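Local coordinates for VP4 CORE protein (Bluetongue virus, PDB 2JHP) that caps viral RNA as a multifunctional enzyme, carrying two methyltransferase-like folds that each bind S-adenosylhomocysteine, and forms part of the inner capsid of the virus, at residues 122-127 against 430-435; 115-120 against 408-413; 250-255 against 294-299; 184-189 against 337-342. All coordinates share one frame; numbering follows the deposited sequence.

Contact 1 of 4, residues 122-127 against 430-435. With SAH (S-adenosyl-L-homocysteine), chain B.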
# COMPACT_ATOMS: atom_id res chain seq x y z
N ARG A 122 -4.36 -4.74 0.82
CA ARG A 122 -4.73 -3.67 1.73
C ARG A 122 -6.22 -3.69 2.02
O ARG A 122 -6.64 -3.35 3.13
CB ARG A 122 -4.31 -2.31 1.20
CG ARG A 122 -4.08 -1.28 2.31
CD ARG A 122 -3.60 0.08 1.80
NE ARG A 122 -2.34 -0.04 1.08
CZ ARG A 122 -2.26 -0.11 -0.24
NH1 ARG A 122 -3.37 -0.05 -0.96
NH2 ARG A 122 -1.08 -0.24 -0.83
N ASN A 123 -7.02 -4.09 1.03
CA ASN A 123 -8.46 -4.16 1.22
C ASN A 123 -8.82 -5.23 2.20
O ASN A 123 -9.62 -4.99 3.06
CB ASN A 123 -9.21 -4.28 -0.10
CG ASN A 123 -9.07 -3.02 -0.97
OD1 ASN A 123 -8.55 -1.98 -0.54
ND2 ASN A 123 -9.54 -3.12 -2.21
N TYR A 124 -8.18 -6.38 2.11
CA TYR A 124 -8.34 -7.43 3.12
C TYR A 124 -8.02 -6.87 4.51
O TYR A 124 -8.75 -7.14 5.49
CB TYR A 124 -7.46 -8.66 2.80
CG TYR A 124 -7.28 -9.62 3.96
CD1 TYR A 124 -8.24 -10.60 4.25
CD2 TYR A 124 -6.14 -9.57 4.78
CE1 TYR A 124 -8.07 -11.49 5.31
CE2 TYR A 124 -5.96 -10.45 5.85
CZ TYR A 124 -6.93 -11.41 6.11
OH TYR A 124 -6.77 -12.29 7.17
N ALA A 125 -6.94 -6.08 4.57
CA ALA A 125 -6.46 -5.49 5.82
C ALA A 125 -7.42 -4.45 6.42
O ALA A 125 -7.48 -4.31 7.64
CB ALA A 125 -5.06 -4.90 5.66
N PHE A 126 -8.16 -3.73 5.57
CA PHE A 126 -9.13 -2.76 6.07
C PHE A 126 -10.33 -3.48 6.65
O PHE A 126 -11.02 -2.95 7.53
CB PHE A 126 -9.57 -1.78 4.98
CG PHE A 126 -8.58 -0.68 4.71
CD1 PHE A 126 -7.97 -0.56 3.46
CD2 PHE A 126 -8.26 0.25 5.71
CE1 PHE A 126 -7.04 0.47 3.21
CE2 PHE A 126 -7.34 1.29 5.46
CZ PHE A 126 -6.73 1.39 4.21
N LYS A 127 -10.58 -4.70 6.16
CA LYS A 127 -11.67 -5.53 6.65
C LYS A 127 -11.31 -6.17 7.99
O LYS A 127 -12.19 -6.40 8.82
CB LYS A 127 -12.06 -6.62 5.64
CG LYS A 127 -12.61 -6.10 4.32
CD LYS A 127 -13.83 -5.22 4.55
CE LYS A 127 -14.31 -4.55 3.28
NZ LYS A 127 -15.23 -3.40 3.59
N LYS A 430 2.51 -11.63 14.97
CA LYS A 430 1.29 -11.06 15.58
C LYS A 430 0.45 -10.20 14.63
O LYS A 430 -0.68 -9.86 14.95
CB LYS A 430 1.63 -10.28 16.87
CG LYS A 430 2.61 -9.10 16.68
CD LYS A 430 2.82 -8.31 17.98
CE LYS A 430 3.67 -7.05 17.74
NZ LYS A 430 3.45 -6.01 18.80
N SER A 431 1.00 -9.86 13.47
CA SER A 431 0.28 -8.99 12.54
C SER A 431 -0.87 -9.75 11.88
O SER A 431 -0.80 -10.97 11.75
CB SER A 431 1.22 -8.43 11.49
OG SER A 431 0.51 -7.68 10.52
N VAL A 432 -1.93 -9.04 11.50
CA VAL A 432 -3.07 -9.66 10.82
C VAL A 432 -2.68 -9.94 9.39
O VAL A 432 -3.12 -10.92 8.80
CB VAL A 432 -4.34 -8.78 10.84
CG1 VAL A 432 -5.46 -9.43 10.05
CG2 VAL A 432 -4.80 -8.52 12.27
N ILE A 433 -1.85 -9.06 8.85
CA ILE A 433 -1.29 -9.19 7.50
C ILE A 433 -0.02 -8.37 7.43
O ILE A 433 -0.03 -7.16 7.69
CB ILE A 433 -2.29 -8.79 6.37
CG1 ILE A 433 -1.64 -9.06 5.00
CG2 ILE A 433 -2.78 -7.36 6.51
CD1 ILE A 433 -2.59 -9.08 3.82
N ALA A 434 1.07 -9.04 7.10
CA ALA A 434 2.37 -8.37 6.97
C ALA A 434 3.09 -8.85 5.71
O ALA A 434 2.85 -9.97 5.24
CB ALA A 434 3.20 -8.61 8.22
N THR A 435 3.94 -8.00 5.15
CA THR A 435 4.73 -8.37 3.98
C THR A 435 6.23 -8.21 4.24
O THR A 435 6.64 -7.37 5.02
CB THR A 435 4.38 -7.52 2.74
OG1 THR A 435 4.57 -6.14 3.04
CG2 THR A 435 2.96 -7.78 2.28
N SAH B . 2.26 0.62 4.05
CA SAH B . 1.91 1.37 2.80
CB SAH B . 3.06 2.17 2.18
CG SAH B . 4.49 1.74 2.41
SD SAH B . 5.64 3.03 1.86
C SAH B . 1.22 0.50 1.76
O SAH B . 0.36 -0.31 2.10
OXT SAH B . 1.48 0.62 0.56
C5' SAH B . 6.75 2.63 3.24
C4' SAH B . 6.67 3.64 4.37
O4' SAH B . 6.92 3.02 5.62
C3' SAH B . 7.69 4.77 4.23
O3' SAH B . 7.02 5.97 4.57
C2' SAH B . 8.74 4.46 5.29
O2' SAH B . 9.31 5.62 5.85
C1' SAH B . 7.92 3.72 6.34
N9 SAH B . 8.73 2.84 7.20
C8 SAH B . 9.82 2.08 6.84
N7 SAH B . 10.28 1.42 7.93
C5 SAH B . 9.51 1.75 8.99
C6 SAH B . 9.52 1.36 10.34
N6 SAH B . 10.44 0.51 10.78
N1 SAH B . 8.57 1.86 11.21
C2 SAH B . 7.61 2.75 10.75
N3 SAH B . 7.59 3.13 9.42
C4 SAH B . 8.52 2.64 8.55
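Carboxylate atom O of S-adenosylhomocysteine is gripped by two nitrogens of R122, on the same helix whose Y124 and A125 pack against V432 and I433. The fold is the Rossmann-like one of S-adenosylmethionine-dependent methyltransferases: helix 114-128 leads into strand 131-132 and covers strand 433-437 of the same sheet. R122 NE gives O the straighter bond, 2.9 Å at 162°; NH2 adds a weak one to O and a sound one to OXT (3.0 Å). O lies in the guanidinium plane, at its edge, so the cofactor's carboxylate is met by a planar, probably charged donor array. NH1 is occupied by D119, which should limit rotation of the group.

Two and three residues on, the face turned to strand 433-437 is largely apolar. A125, small enough for the backbones to draw near, puts CB 3.5 Å from CG2 of I433. CG1 of I433 lies anti to the backbone N (chi1 -176°), and this sends CD1 out to the Y124 ring while CG2 faces the alanine. Branched I433 thus serves two neighbours. The Y124 hydroxyl is hydrogen-bonded to E505 OE2; CD2 of Y124 rests 3.7 Å from CD1 of I433.

Contact 2 of 4, residues 115-120 against 408-413. With SAH (S-adenosyl-L-homocysteine), chain B; GUN (guanine), chain E.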
# COMPACT_ATOMS: atom_id res chain seq x y z
N LYS A 115 0.16 -1.82 -8.20
CA LYS A 115 -0.83 -1.19 -7.35
C LYS A 115 -1.95 -2.18 -7.05
O LYS A 115 -2.43 -2.25 -5.92
CB LYS A 115 -1.40 0.06 -8.02
CG LYS A 115 -1.74 1.19 -7.05
CD LYS A 115 -2.70 2.20 -7.67
CE LYS A 115 -4.11 1.97 -7.16
NZ LYS A 115 -5.14 2.67 -7.94
N GLY A 116 -2.34 -2.95 -8.06
CA GLY A 116 -3.40 -3.94 -7.93
C GLY A 116 -3.06 -4.97 -6.88
O GLY A 116 -3.91 -5.35 -6.06
N PHE A 117 -1.81 -5.42 -6.89
CA PHE A 117 -1.36 -6.40 -5.92
C PHE A 117 -1.45 -5.84 -4.49
O PHE A 117 -2.11 -6.42 -3.63
CB PHE A 117 0.05 -6.89 -6.25
CG PHE A 117 0.67 -7.68 -5.17
CD1 PHE A 117 0.19 -8.91 -4.83
CD2 PHE A 117 1.74 -7.19 -4.49
CE1 PHE A 117 0.76 -9.65 -3.82
CE2 PHE A 117 2.35 -7.91 -3.48
CZ PHE A 117 1.86 -9.16 -3.14
N GLY A 118 -0.79 -4.71 -4.25
CA GLY A 118 -0.85 -4.05 -2.95
C GLY A 118 -2.25 -3.70 -2.47
O GLY A 118 -2.51 -3.78 -1.28
N ASP A 119 -3.13 -3.32 -3.39
CA ASP A 119 -4.49 -2.90 -3.07
C ASP A 119 -5.38 -4.05 -2.63
O ASP A 119 -6.27 -3.88 -1.81
CB ASP A 119 -5.17 -2.23 -4.28
CG ASP A 119 -4.66 -0.81 -4.55
OD1 ASP A 119 -3.67 -0.35 -3.94
OD2 ASP A 119 -5.26 -0.17 -5.42
N ALA A 120 -5.14 -5.22 -3.22
CA ALA A 120 -5.87 -6.40 -2.86
C ALA A 120 -5.52 -6.80 -1.43
O ALA A 120 -6.40 -7.09 -0.63
CB ALA A 120 -5.58 -7.50 -3.83
N ASP A 408 0.62 -4.61 8.58
CA ASP A 408 2.03 -4.19 8.45
C ASP A 408 2.55 -4.33 7.01
O ASP A 408 3.46 -5.11 6.70
CB ASP A 408 2.88 -4.95 9.46
CG ASP A 408 2.56 -4.55 10.89
OD1 ASP A 408 3.18 -3.58 11.38
OD2 ASP A 408 1.69 -5.20 11.53
N LEU A 409 1.94 -3.54 6.13
CA LEU A 409 2.09 -3.74 4.70
C LEU A 409 3.22 -2.89 4.10
O LEU A 409 3.28 -1.68 4.31
CB LEU A 409 0.75 -3.48 4.01
CG LEU A 409 -0.43 -4.39 4.36
CD1 LEU A 409 -1.75 -3.82 3.92
CD2 LEU A 409 -0.22 -5.76 3.77
N PHE A 410 4.13 -3.56 3.40
CA PHE A 410 5.14 -2.95 2.55
C PHE A 410 6.02 -1.92 3.25
O PHE A 410 6.08 -0.77 2.83
CB PHE A 410 4.50 -2.31 1.28
CG PHE A 410 3.58 -3.22 0.53
CD1 PHE A 410 2.21 -3.03 0.59
CD2 PHE A 410 4.09 -4.25 -0.24
CE1 PHE A 410 1.36 -3.86 -0.11
CE2 PHE A 410 3.24 -5.09 -0.95
CZ PHE A 410 1.87 -4.89 -0.88
N TYR A 411 6.71 -2.34 4.30
CA TYR A 411 7.61 -1.45 5.00
C TYR A 411 8.70 -2.18 5.76
O TYR A 411 9.85 -1.72 5.81
CB TYR A 411 6.83 -0.48 5.91
CG TYR A 411 6.49 -0.98 7.31
CD1 TYR A 411 7.41 -0.83 8.35
CD2 TYR A 411 5.25 -1.56 7.59
CE1 TYR A 411 7.10 -1.27 9.65
CE2 TYR A 411 4.93 -2.01 8.88
CZ TYR A 411 5.85 -1.86 9.91
OH TYR A 411 5.57 -2.30 11.18
N LEU A 412 8.35 -3.32 6.34
CA LEU A 412 9.29 -4.10 7.16
C LEU A 412 10.73 -4.14 6.63
O LEU A 412 11.67 -3.79 7.34
CB LEU A 412 8.77 -5.52 7.35
CG LEU A 412 7.98 -5.89 8.63
CD1 LEU A 412 7.79 -4.75 9.60
CD2 LEU A 412 6.66 -6.54 8.30
N THR A 413 10.89 -4.55 5.37
CA THR A 413 12.18 -4.83 4.78
C THR A 413 12.71 -3.65 3.99
O THR A 413 13.59 -3.82 3.12
CB THR A 413 12.08 -6.02 3.85
OG1 THR A 413 10.88 -5.92 3.08
CG2 THR A 413 12.06 -7.33 4.66
N SAH B . 2.26 0.62 4.05
CA SAH B . 1.91 1.37 2.80
CB SAH B . 3.06 2.17 2.18
CG SAH B . 4.49 1.74 2.41
SD SAH B . 5.64 3.03 1.86
C SAH B . 1.22 0.50 1.76
O SAH B . 0.36 -0.31 2.10
OXT SAH B . 1.48 0.62 0.56
C5' SAH B . 6.75 2.63 3.24
C4' SAH B . 6.67 3.64 4.37
O4' SAH B . 6.92 3.02 5.62
C3' SAH B . 7.69 4.77 4.23
O3' SAH B . 7.02 5.97 4.57
C2' SAH B . 8.74 4.46 5.29
O2' SAH B . 9.31 5.62 5.85
C1' SAH B . 7.92 3.72 6.34
N9 SAH B . 8.73 2.84 7.20
C8 SAH B . 9.82 2.08 6.84
N7 SAH B . 10.28 1.42 7.93
C5 SAH B . 9.51 1.75 8.99
C6 SAH B . 9.52 1.36 10.34
N6 SAH B . 10.44 0.51 10.78
N1 SAH B . 8.57 1.86 11.21
C2 SAH B . 7.61 2.75 10.75
N3 SAH B . 7.59 3.13 9.42
C4 SAH B . 8.52 2.64 8.55
N9 GUN E . 0.98 -0.12 -3.53
C8 GUN E . 1.59 0.91 -2.94
N7 GUN E . 2.88 0.62 -2.77
C5 GUN E . 3.10 -0.61 -3.25
C6 GUN E . 4.24 -1.42 -3.34
O6 GUN E . 5.32 -1.03 -2.92
N1 GUN E . 4.13 -2.69 -3.92
C2 GUN E . 2.87 -3.10 -4.39
N2 GUN E . 2.73 -4.29 -4.94
N3 GUN E . 1.80 -2.30 -4.28
C4 GUN E . 1.89 -1.07 -3.73
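F117 and G118 bring helix 114-128 up to F410, and guanine lies beside all three, next to S-adenosylhomocysteine. A guanine site adjoining the cofactor in a Rossmann-like methyltransferase fold is consistent with a place for the cap's base.

F117 comes first. With CG anti to its backbone N (chi1 169°), its ring turns so that CD2 approaches N2 of guanine at 3.1 Å, the base meeting the ring at its edge. CE2 of F117 also reaches CE2 of F410, 3.9 Å away; the two side chains run obliquely, and the F117 atom lies at the edge of the F410 ring, near its plane. Next in sequence, the CA of G118 faces both F410, with CZ 3.5 Å off, and guanine, with N3 3.4 Å off. Glycine suits this point because a beta carbon would run into N3.

F410 is the partner common to both. Guanine N1 sits 3.9 Å above one face of its ring, offset toward the rim, while cofactor O lies in the ring plane at the edge. A large apolar disc can therefore border base and amino acid moiety at once. Beside it, L409 O meets the cofactor amine N at a doubtfully short 2.5 Å, and CD1 of Y411 comes within 3.4 Å of adenine C5. Y411 OH is tied to D408 OD1 (2.7 Å), which steadies that ring.

The loop holding these residues follows strand 406-408 and precedes helix 421-430; L409 packs on R122 and A125 of helix 114-128 and on I433 of strand 433-437.

Contact 3 of 4, residues 250-255 against 294-299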
# COMPACT_ATOMS: atom_id res chain seq x y z
N LYS A 250 -22.23 30.35 17.70
CA LYS A 250 -23.69 30.25 17.52
C LYS A 250 -24.12 29.24 16.44
O LYS A 250 -25.27 28.80 16.43
CB LYS A 250 -24.33 31.63 17.31
CG LYS A 250 -23.97 32.35 16.01
CD LYS A 250 -24.76 33.65 15.85
CE LYS A 250 -26.22 33.40 15.45
NZ LYS A 250 -27.04 34.65 15.42
N HIS A 251 -23.19 28.86 15.56
CA HIS A 251 -23.48 27.85 14.54
C HIS A 251 -22.86 26.50 14.87
O HIS A 251 -22.47 25.73 13.98
CB HIS A 251 -23.05 28.35 13.14
CG HIS A 251 -23.62 29.68 12.77
ND1 HIS A 251 -24.98 29.90 12.65
CD2 HIS A 251 -23.02 30.87 12.51
CE1 HIS A 251 -25.19 31.17 12.33
NE2 HIS A 251 -24.02 31.77 12.23
N MET A 252 -22.76 26.21 16.17
CA MET A 252 -22.22 24.94 16.64
C MET A 252 -23.21 24.20 17.52
O MET A 252 -23.97 24.81 18.27
CB MET A 252 -20.94 25.16 17.43
CG MET A 252 -19.71 25.34 16.59
SD MET A 252 -18.27 25.42 17.65
CE MET A 252 -17.09 26.07 16.49
N ASN A 253 -23.18 22.87 17.42
CA ASN A 253 -23.93 22.01 18.31
C ASN A 253 -22.97 21.31 19.28
O ASN A 253 -22.21 20.43 18.90
CB ASN A 253 -24.75 20.99 17.51
CG ASN A 253 -25.39 19.93 18.38
OD1 ASN A 253 -25.69 20.14 19.55
ND2 ASN A 253 -25.60 18.76 17.79
N PHE A 254 -23.02 21.73 20.54
CA PHE A 254 -22.12 21.21 21.57
C PHE A 254 -22.58 19.89 22.18
O PHE A 254 -21.75 19.09 22.61
CB PHE A 254 -21.88 22.24 22.67
CG PHE A 254 -21.22 23.50 22.18
CD1 PHE A 254 -21.92 24.71 22.19
CD2 PHE A 254 -19.90 23.48 21.71
CE1 PHE A 254 -21.31 25.89 21.72
CE2 PHE A 254 -19.29 24.65 21.25
CZ PHE A 254 -19.99 25.85 21.25
N LEU A 255 -23.89 19.66 22.20
CA LEU A 255 -24.45 18.45 22.81
C LEU A 255 -24.11 17.17 22.03
O LEU A 255 -24.49 16.07 22.43
CB LEU A 255 -25.97 18.60 23.06
CG LEU A 255 -26.35 19.52 24.23
CD1 LEU A 255 -27.74 20.12 24.05
CD2 LEU A 255 -26.22 18.81 25.58
N TYR A 294 -7.36 30.25 18.66
CA TYR A 294 -6.81 29.98 19.99
C TYR A 294 -7.91 30.03 21.07
O TYR A 294 -7.96 29.16 21.93
CB TYR A 294 -5.65 30.93 20.32
CG TYR A 294 -4.79 30.51 21.49
CD1 TYR A 294 -3.76 29.57 21.32
CD2 TYR A 294 -4.99 31.04 22.76
CE1 TYR A 294 -2.96 29.17 22.38
CE2 TYR A 294 -4.19 30.64 23.84
CZ TYR A 294 -3.18 29.70 23.64
OH TYR A 294 -2.38 29.30 24.69
N GLU A 295 -8.77 31.05 21.00
CA GLU A 295 -9.89 31.20 21.94
C GLU A 295 -10.78 29.97 21.88
O GLU A 295 -11.32 29.53 22.89
CB GLU A 295 -10.75 32.42 21.60
CG GLU A 295 -10.07 33.77 21.70
CD GLU A 295 -10.95 34.88 21.16
OE1 GLU A 295 -10.73 35.32 20.00
OE2 GLU A 295 -11.87 35.32 21.89
N MET A 296 -10.91 29.44 20.67
CA MET A 296 -11.79 28.33 20.39
C MET A 296 -11.09 26.97 20.41
O MET A 296 -11.66 25.96 20.00
CB MET A 296 -12.48 28.56 19.06
CG MET A 296 -13.68 29.45 19.15
SD MET A 296 -14.38 29.68 17.52
CE MET A 296 -16.09 29.57 17.94
N GLY A 297 -9.85 26.94 20.90
CA GLY A 297 -9.20 25.67 21.21
C GLY A 297 -10.06 24.99 22.25
O GLY A 297 -10.56 25.64 23.18
N GLY A 298 -10.25 23.68 22.11
CA GLY A 298 -11.20 22.97 22.96
C GLY A 298 -12.41 22.55 22.13
O GLY A 298 -12.96 21.48 22.34
N ALA A 299 -12.80 23.42 21.19
CA ALA A 299 -13.87 23.12 20.24
C ALA A 299 -13.33 22.64 18.88
O ALA A 299 -14.05 22.01 18.10
CB ALA A 299 -14.77 24.34 20.05
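M252 and M296 meet methyl to methyl, joining two loops of the Rossmann-like mixed sheet that holds strands 192-196, 260-264 and 302-308. Residues 250-255 run toward strand 260-264, whereas residues 294-299 close helix 280-295 ahead of strand 302-308.

The apolar contacts are few. The side chains reach toward each other tip to tip, CE of M252 standing 3.9 Å from CE of M296. M252 is extended beyond CG (chi2 -174°), long enough to span the gap, whereas M296 bends at its last torsion. The sulfur of M252 passes A299, whose small methyl meets it, with SD 4.4 Å from CB. Within 250-255 itself, CB of M252 lies 4.0 Å above one face of the F254 ring, offset toward its rim.

Backbone bonds shape the second loop. G297 N bonds Y294 O at 3.1 Å, and A299 N bonds M296 O at 3.0 Å, as the chain leaves the helix. Between them G298 takes a backbone conformation (phi 109°, psi -36°) that suits a residue with no beta carbon.

Polar links come from outside: R260 donates NH1 to A299 O and NH2 to N253 O, tying both loops to one guanidinium.

Across the contact itself no hydrogen bond forms. Cohesion between the segments is probably dispersive and hydrophobic, through flexible, polarisable thioether chains, and the directional bonds are those made by R260.

Contact 4 of 4, residues 184-189 against 337-342. With GUN (guanine), chain D.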
# COMPACT_ATOMS: atom_id res chain seq x y z
N ASP A 184 -7.15 19.99 -0.06
CA ASP A 184 -6.64 18.64 -0.32
C ASP A 184 -5.82 18.02 0.79
O ASP A 184 -6.01 16.84 1.11
CB ASP A 184 -5.81 18.61 -1.60
CG ASP A 184 -6.65 18.43 -2.82
OD1 ASP A 184 -7.85 18.12 -2.68
OD2 ASP A 184 -6.10 18.61 -3.93
N TYR A 185 -4.88 18.78 1.37
CA TYR A 185 -4.06 18.25 2.45
C TYR A 185 -4.61 18.48 3.87
O TYR A 185 -4.22 17.78 4.80
CB TYR A 185 -2.62 18.75 2.33
CG TYR A 185 -2.44 20.22 2.60
CD1 TYR A 185 -2.40 20.71 3.90
CD2 TYR A 185 -2.25 21.11 1.56
CE1 TYR A 185 -2.22 22.06 4.15
CE2 TYR A 185 -2.06 22.46 1.79
CZ TYR A 185 -2.04 22.93 3.10
OH TYR A 185 -1.84 24.27 3.34
N ILE A 186 -5.49 19.45 4.05
CA ILE A 186 -6.01 19.70 5.39
C ILE A 186 -7.26 18.87 5.71
O ILE A 186 -7.44 18.47 6.85
CB ILE A 186 -6.23 21.22 5.68
CG1 ILE A 186 -6.29 21.51 7.19
CG2 ILE A 186 -7.49 21.73 4.97
CD1 ILE A 186 -4.97 21.34 7.94
N VAL A 187 -8.11 18.63 4.72
CA VAL A 187 -9.35 17.87 4.94
C VAL A 187 -9.08 16.37 4.96
O VAL A 187 -8.68 15.79 3.95
CB VAL A 187 -10.44 18.19 3.87
CG1 VAL A 187 -11.72 17.36 4.12
CG2 VAL A 187 -10.76 19.69 3.84
N TYR A 188 -9.27 15.75 6.12
CA TYR A 188 -9.16 14.28 6.25
C TYR A 188 -10.10 13.64 7.29
O TYR A 188 -10.84 12.73 6.97
CB TYR A 188 -7.70 13.84 6.50
CG TYR A 188 -7.59 12.37 6.85
CD1 TYR A 188 -7.88 11.37 5.89
CD2 TYR A 188 -7.24 11.97 8.13
CE1 TYR A 188 -7.79 10.03 6.20
CE2 TYR A 188 -7.16 10.61 8.45
CZ TYR A 188 -7.44 9.66 7.46
OH TYR A 188 -7.36 8.32 7.75
N SER A 189 -10.03 14.11 8.53
CA SER A 189 -10.78 13.50 9.65
C SER A 189 -11.84 14.41 10.25
O SER A 189 -12.65 13.94 11.05
CB SER A 189 -9.84 12.98 10.76
OG SER A 189 -9.22 14.03 11.48
N ARG A 337 0.98 28.99 4.92
CA ARG A 337 -0.18 28.59 5.70
C ARG A 337 0.24 28.27 7.12
O ARG A 337 1.31 27.70 7.36
CB ARG A 337 -0.90 27.39 5.07
CG ARG A 337 -1.63 27.71 3.78
CD ARG A 337 -2.77 28.68 4.01
NE ARG A 337 -3.20 29.30 2.76
CZ ARG A 337 -4.16 30.23 2.67
NH1 ARG A 337 -4.82 30.63 3.75
NH2 ARG A 337 -4.47 30.74 1.49
N ASN A 338 -0.59 28.69 8.06
CA ASN A 338 -0.31 28.50 9.47
C ASN A 338 -1.15 27.37 9.98
O ASN A 338 -2.37 27.51 10.11
CB ASN A 338 -0.62 29.78 10.24
CG ASN A 338 -0.20 29.71 11.70
OD1 ASN A 338 -0.39 30.67 12.44
ND2 ASN A 338 0.36 28.58 12.12
N PHE A 339 -0.51 26.23 10.23
CA PHE A 339 -1.19 25.11 10.84
C PHE A 339 -1.12 25.22 12.36
O PHE A 339 -0.04 25.45 12.93
CB PHE A 339 -0.64 23.77 10.35
CG PHE A 339 -1.21 22.59 11.09
CD1 PHE A 339 -2.53 22.20 10.91
CD2 PHE A 339 -0.43 21.89 12.00
CE1 PHE A 339 -3.06 21.12 11.61
CE2 PHE A 339 -0.95 20.81 12.71
CZ PHE A 339 -2.26 20.43 12.51
N MET A 340 -2.27 25.04 13.00
CA MET A 340 -2.37 25.14 14.44
C MET A 340 -2.98 23.84 14.96
O MET A 340 -4.12 23.50 14.62
CB MET A 340 -3.27 26.32 14.84
CG MET A 340 -2.81 27.71 14.38
SD MET A 340 -3.98 29.06 14.74
CE MET A 340 -4.01 29.01 16.52
N ARG A 341 -2.21 23.10 15.76
CA ARG A 341 -2.73 21.90 16.43
C ARG A 341 -3.29 22.33 17.77
O ARG A 341 -2.60 22.94 18.59
CB ARG A 341 -1.65 20.85 16.61
CG ARG A 341 -2.23 19.44 16.84
CD ARG A 341 -1.69 18.84 18.11
NE ARG A 341 -2.34 19.39 19.28
CZ ARG A 341 -1.77 19.52 20.48
NH1 ARG A 341 -0.52 19.13 20.68
NH2 ARG A 341 -2.47 20.04 21.47
N LEU A 342 -4.56 22.03 17.98
CA LEU A 342 -5.26 22.49 19.16
C LEU A 342 -5.74 21.32 20.01
O LEU A 342 -5.49 20.16 19.69
CB LEU A 342 -6.45 23.36 18.75
CG LEU A 342 -6.19 24.58 17.86
CD1 LEU A 342 -7.50 25.15 17.32
CD2 LEU A 342 -5.43 25.65 18.62
N9 GUN D . -1.52 12.73 -2.47
C8 GUN D . -2.07 11.54 -2.75
N7 GUN D . -3.33 11.53 -2.30
C5 GUN D . -3.58 12.71 -1.75
C6 GUN D . -4.72 13.24 -1.14
O6 GUN D . -5.75 12.56 -1.04
N1 GUN D . -4.66 14.55 -0.64
C2 GUN D . -3.45 15.27 -0.78
N2 GUN D . -3.36 16.50 -0.32
N3 GUN D . -2.37 14.73 -1.38
C4 GUN D . -2.42 13.47 -1.86
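Y185 and I186, at the end of helix 178-186, pack on R337 and F339 of strand 335-341, the antiparallel strand set between 302-308 and 322-324 in the methyltransferase's Rossmann-like sheet. This is the close part. OH of Y185 lies 3.5 Å from CG of R337, the side chains crossing at about a right angle with ring and guanidinium planes 55° apart. CD1 of I186 touches CD1 of F339 at 3.9 Å, a slender branch against a broad ring. Alternate residues of the strand face the helix, and L390 of helix 380-391 covers I186 and F339.

Away from this pair the segments separate. V187 to S189 stay buried but do not touch 337-342, while R341, partly exposed, bonds L342 O through NE (3.3 Å) and pairs with D355.

At the helix side D184 O accepts two bonds from guanine, from N2 at 3.0 Å and from N1 at 3.2 Å. A backbone carbonyl is thus matched to the base's N1-H and amino group.

The charged end of R337 runs on to Q326 and D265, and its methylene stem abuts the Y185 hydroxyl without hydrogen bonding. With I186 on F339 as the apolar part, packing holds the contact while the buried charge is answered elsewhere.

In the fold
Two sheets of the same methyltransferase strand order, 3-2-1-4-5-7-6, divide the contacts between them. Contacts 1 and 2 share helix 114-128, lie about 9 Å apart between centres and touch, T435 OG1 bonding F410 N; both reach one S-adenosylhomocysteine. Contacts 3 and 4 belong to the other sheet, with centres about 17 Å apart, and meet where G297 packs on L342. Along the chain the segments of contacts 1 and 2 alternate, whereas contact 4 falls wholly between them and contact 3 within contact 4. One methyltransferase-like fold is thus inserted into the sequence of another. Each has its own bound S-adenosylhomocysteine and guanine, consistent with separate active sites along an RNA-capping assembly line.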